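Local structure of KLLA0C04147p (5H2A) at residues 172-175 against 176-179; 158-161 against 162-166. The protein probably binds and transfers sterols as an oxysterol-binding-protein relative, the chain described here being its ankyrin-repeat domain, a part of the protein distinct from the sterol-binding domain. One frame throughout, in Å; residues are numbered along the deposited sequence.

Both contacts are local, each made within one continuous run of backbone, and together they show how two successive helices of an ankyrin-repeat domain are held at their C-terminal ends and packed together. Contact 2 comes first along the chain, on the last turns of the long helix 139-165; contact 1 follows at the C-terminal end of helix 169-176, the next helix. Their centres are about 12 Å apart and they touch directly: Leu172 CD2 lies 3.5 Å from Phe160 CE1, and Ile175 CD1 reaches the aliphatic part of Glu159. Helix 208-215 packs against both, through Trp213 and Leu210, so the two contacts belong to one shared apolar layer in this all-helical domain.

Contact 1 of 2, residues 172-175 against 176-179; sequences LNSI and LSNP
Ser177 folds back on Ser174 where helix 169-176 comes to its end, and a short side-chain bond marks the place. The hydroxyl OG of Ser177 gives its hydrogen to Ser174 O at 2.6 Å, with the donor slightly tilted from the carbonyl plane. The first torsion of Ser177 makes this possible: at chi1 69° the OG sits between the backbone N and the carbonyl carbon and faces back into the last turn. The amide Ser177 N also binds Ser174 O, at 3.2 Å, but from above the carbonyl plane. One residue therefore grips a single carbonyl oxygen with both backbone and side chain, while the i to i+4 bond from Ser177 N to Asn173 O is bent and weak.

One residue earlier the regular pattern still holds, Leu176 N bonding to Leu172 O at 3.1 Å. Leu176 has CG anti to its carbonyl carbon (chi1 -72°), which brings CG to 3.9 Å from Leu172 O. The neighbouring branches Ile175 CG2 and Leu176 CD2 pass at 4.4 Å, a loose apolar approach. Beyond the turn, Asn178 is the N-cap of helix 179-184: its OD1 accepts from the amide of Arg180.

On one side, Leu172 packs on Phe160 and Ala163 of helix 139-165 and Ile175 on Glu159. Helix 208-215 covers Leu172 and Leu176 with Trp213, whose NE1 bonds to Asn173 OD1, while Asn181 of the following helix 179-184 bonds to Ile175 O.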
loop_
_atom_site.group_PDB
_atom_site.type_symbol
_atom_site.label_atom_id
_atom_site.label_comp_id
_atom_site.label_asym_id
_atom_site.label_seq_id
_atom_site.Cartn_x
_atom_site.Cartn_y
_atom_site.Cartn_z
ATOM N N LEU A 172 13.489 5.911 3.492
ATOM C CA LEU A 172 13.308 4.745 2.626
ATOM C C LEU A 172 12.360 3.734 3.254
ATOM O O LEU A 172 11.471 3.198 2.576
ATOM C CB LEU A 172 14.664 4.091 2.341
ATOM C CG LEU A 172 15.623 4.821 1.392
ATOM C CD1 LEU A 172 16.996 4.168 1.503
ATOM C CD2 LEU A 172 15.112 4.740 -0.051
ATOM N N ASN A 173 12.526 3.468 4.553
ATOM C CA ASN A 173 11.635 2.529 5.232
ATOM C C ASN A 173 10.208 3.050 5.265
ATOM O O ASN A 173 9.254 2.279 5.100
ATOM C CB ASN A 173 12.148 2.260 6.647
ATOM C CG ASN A 173 13.248 1.225 6.675
ATOM O OD1 ASN A 173 13.321 0.362 5.805
ATOM N ND2 ASN A 173 14.096 1.290 7.687
ATOM N N SER A 174 10.044 4.353 5.494
ATOM C CA SER A 174 8.711 4.948 5.508
ATOM C C SER A 174 8.042 4.823 4.145
ATOM O O SER A 174 6.854 4.468 4.051
ATOM C CB SER A 174 8.806 6.416 5.934
ATOM O OG SER A 174 7.526 7.012 5.960
ATOM N N ILE A 175 8.795 5.074 3.072
ATOM C CA ILE A 175 8.233 4.942 1.725
ATOM C C ILE A 175 7.733 3.523 1.492
ATOM O O ILE A 175 6.616 3.308 1.003
ATOM C CB ILE A 175 9.273 5.359 0.668
ATOM C CG1 ILE A 175 9.531 6.866 0.761
ATOM C CG2 ILE A 175 8.794 5.003 -0.711
ATOM C CD1 ILE A 175 10.712 7.351 -0.103
ATOM N N LEU A 176 8.545 2.525 1.833
ATOM C CA LEU A 176 8.127 1.160 1.541
ATOM C C LEU A 176 7.162 0.594 2.572
ATOM O O LEU A 176 6.652 -0.509 2.361
ATOM C CB LEU A 176 9.350 0.240 1.400
ATOM C CG LEU A 176 10.188 0.440 0.131
ATOM C CD1 LEU A 176 11.120 -0.744 -0.062
ATOM C CD2 LEU A 176 9.306 0.620 -1.103
ATOM N N SER A 177 6.869 1.322 3.657
ATOM C CA SER A 177 5.856 0.848 4.596
ATOM C C SER A 177 4.438 0.984 4.039
ATOM O O SER A 177 3.512 0.382 4.591
ATOM C CB SER A 177 5.980 1.594 5.931
ATOM O OG SER A 177 5.611 2.959 5.803
ATOM N N ASN A 178 4.246 1.767 2.974
ATOM C CA ASN A 178 2.964 1.842 2.273
ATOM C C ASN A 178 2.933 0.735 1.230
ATOM O O ASN A 178 3.718 0.782 0.266
ATOM C CB ASN A 178 2.811 3.213 1.614
ATOM C CG ASN A 178 1.488 3.389 0.868
ATOM O OD1 ASN A 178 0.775 2.430 0.577
ATOM N ND2 ASN A 178 1.171 4.633 0.541
ATOM N N PRO A 179 2.050 -0.270 1.355
ATOM C CA PRO A 179 2.020 -1.362 0.369
ATOM C C PRO A 179 1.808 -0.882 -1.053
ATOM O O PRO A 179 2.258 -1.544 -1.998
ATOM C CB PRO A 179 0.839 -2.238 0.836
ATOM C CG PRO A 179 0.632 -1.881 2.263
ATOM C CD PRO A 179 1.032 -0.439 2.410
#

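Contact 2 of 2, residues 158-161 against 162-166; sequences QEFR and QAFNN
Asn165 N bonds to Arg161 O at 2.9 Å, the last of four regular i to i+4 helical bonds that begin with Gln162 N to Gln158 O, all nearly straight. The side chains of the same two residues meet through a forked pair: NH2 and NE of Arg161 both give to Asn165 OD1, at 2.9 and 3.1 Å, and both bonds are bent and weak. The guanidinium and amide planes are 28° apart. Bends at chi2 (65°) and chi3 lay the arginine chain along the helix toward its C-terminal end, which is how the guanidinium comes to this oxygen, while its NH1 makes a salt bridge with Glu201. At the end of the helix, Gln162 NE2 makes a weak bond to Asn166 OD1.

Further out, the guanidinium also leans on the aliphatic root of Phe164, with NH2 3.6 Å from Phe164 CB. The Phe164 ring turns its edge to the face of Phe160, a T-shaped pair with centroids 4.8 Å apart and planes at 62°. The touching atom is CE2 of Phe164, which stands 3.6 Å above the middle of the Phe160 ring. Next to it on the ring, Phe164 CD2 lies 3.3 Å from Phe160 O, approached obliquely.

Side-chain pairs spaced i to i+4 thus run along helix 139-165, and three helices pack against this last part of it. Phe160 and Phe164 lie on the face met by helix 208-215, Phe160 on Trp213 and Phe164 on Leu210 and Ile214. Beside them Arg161, paired with Asn165, lies against Val198 and Phe202 of helix 198-204, and Glu159 OE1 bonds to His171 of helix 169-176.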
loop_
_atom_site.group_PDB
_atom_site.type_symbol
_atom_site.label_atom_id
_atom_site.label_comp_id
_atom_site.label_asym_id
_atom_site.label_seq_id
_atom_site.Cartn_x
_atom_site.Cartn_y
_atom_site.Cartn_z
ATOM N N GLN A 158 10.253 10.131 -7.417
ATOM C CA GLN A 158 11.148 11.249 -7.115
ATOM C C GLN A 158 11.504 11.279 -5.630
ATOM O O GLN A 158 12.673 11.495 -5.258
ATOM C CB GLN A 158 10.476 12.552 -7.566
ATOM C CG GLN A 158 11.287 13.823 -7.412
ATOM C CD GLN A 158 10.523 15.016 -7.983
ATOM O OE1 GLN A 158 9.542 15.477 -7.392
ATOM N NE2 GLN A 158 10.938 15.486 -9.158
ATOM N N GLU A 159 10.518 11.028 -4.763
ATOM C CA GLU A 159 10.786 10.951 -3.329
ATOM C C GLU A 159 11.735 9.794 -3.000
ATOM O O GLU A 159 12.646 9.944 -2.173
ATOM C CB GLU A 159 9.465 10.817 -2.566
ATOM C CG GLU A 159 9.646 10.766 -1.056
ATOM C CD GLU A 159 8.323 10.795 -0.288
ATOM O OE1 GLU A 159 8.345 10.642 0.951
ATOM O OE2 GLU A 159 7.264 10.980 -0.922
ATOM N N PHE A 160 11.539 8.634 -3.651
ATOM C CA PHE A 160 12.430 7.483 -3.474
ATOM C C PHE A 160 13.868 7.858 -3.829
ATOM O O PHE A 160 14.804 7.615 -3.056
ATOM C CB PHE A 160 11.921 6.333 -4.359
ATOM C CG PHE A 160 12.348 4.930 -3.926
ATOM C CD1 PHE A 160 12.451 4.576 -2.596
ATOM C CD2 PHE A 160 12.541 3.940 -4.890
ATOM C CE1 PHE A 160 12.793 3.266 -2.235
ATOM C CE2 PHE A 160 12.878 2.638 -4.537
ATOM C CZ PHE A 160 13.004 2.301 -3.212
ATOM N N ARG A 161 14.054 8.481 -4.995
ATOM C CA ARG A 161 15.387 8.909 -5.425
ATOM C C ARG A 161 16.005 9.892 -4.431
ATOM O O ARG A 161 17.204 9.816 -4.126
ATOM C CB ARG A 161 15.279 9.514 -6.828
ATOM C CG ARG A 161 16.585 9.990 -7.464
ATOM C CD ARG A 161 17.538 8.819 -7.714
ATOM N NE ARG A 161 18.584 8.755 -6.692
ATOM C CZ ARG A 161 19.626 7.938 -6.772
ATOM N NH1 ARG A 161 19.725 7.115 -7.814
ATOM N NH2 ARG A 161 20.555 7.947 -5.823
ATOM N N GLN A 162 15.191 10.807 -3.895
ATOM C CA GLN A 162 15.673 11.761 -2.900
ATOM C C GLN A 162 16.132 11.062 -1.621
ATOM O O GLN A 162 17.150 11.439 -1.020
ATOM C CB GLN A 162 14.568 12.776 -2.590
ATOM C CG GLN A 162 15.059 13.980 -1.791
ATOM C CD GLN A 162 16.182 14.727 -2.502
ATOM O OE1 GLN A 162 16.088 15.022 -3.697
ATOM N NE2 GLN A 162 17.256 15.026 -1.773
ATOM N N ALA A 163 15.379 10.065 -1.163
ATOM C CA ALA A 163 15.789 9.333 0.027
ATOM C C ALA A 163 17.118 8.622 -0.191
ATOM O O ALA A 163 17.948 8.573 0.723
ATOM C CB ALA A 163 14.708 8.324 0.443
ATOM N N PHE A 164 17.341 8.054 -1.389
ATOM C CA PHE A 164 18.657 7.485 -1.684
ATOM C C PHE A 164 19.732 8.572 -1.691
ATOM O O PHE A 164 20.827 8.372 -1.150
ATOM C CB PHE A 164 18.653 6.753 -3.034
ATOM C CG PHE A 164 18.026 5.373 -2.984
ATOM C CD1 PHE A 164 18.625 4.358 -2.263
ATOM C CD2 PHE A 164 16.849 5.107 -3.666
ATOM C CE1 PHE A 164 18.064 3.088 -2.213
ATOM C CE2 PHE A 164 16.272 3.839 -3.628
ATOM C CZ PHE A 164 16.877 2.831 -2.899
ATOM N N ASN A 165 19.447 9.716 -2.332
ATOM C CA ASN A 165 20.427 10.810 -2.358
ATOM C C ASN A 165 20.806 11.251 -0.952
ATOM O O ASN A 165 21.959 11.623 -0.710
ATOM C CB ASN A 165 19.893 12.012 -3.149
ATOM C CG ASN A 165 19.791 11.745 -4.636
ATOM O OD1 ASN A 165 20.363 10.796 -5.148
ATOM N ND2 ASN A 165 19.084 12.611 -5.337
ATOM N N ASN A 166 19.866 11.194 -0.011
ATOM C CA ASN A 166 20.106 11.571 1.382
ATOM C C ASN A 166 20.638 10.436 2.245
ATOM O O ASN A 166 20.852 10.647 3.447
ATOM C CB ASN A 166 18.811 12.102 2.011
ATOM C CG ASN A 166 18.305 13.350 1.327
ATOM O OD1 ASN A 166 19.054 14.014 0.608
ATOM N ND2 ASN A 166 17.026 13.689 1.556
#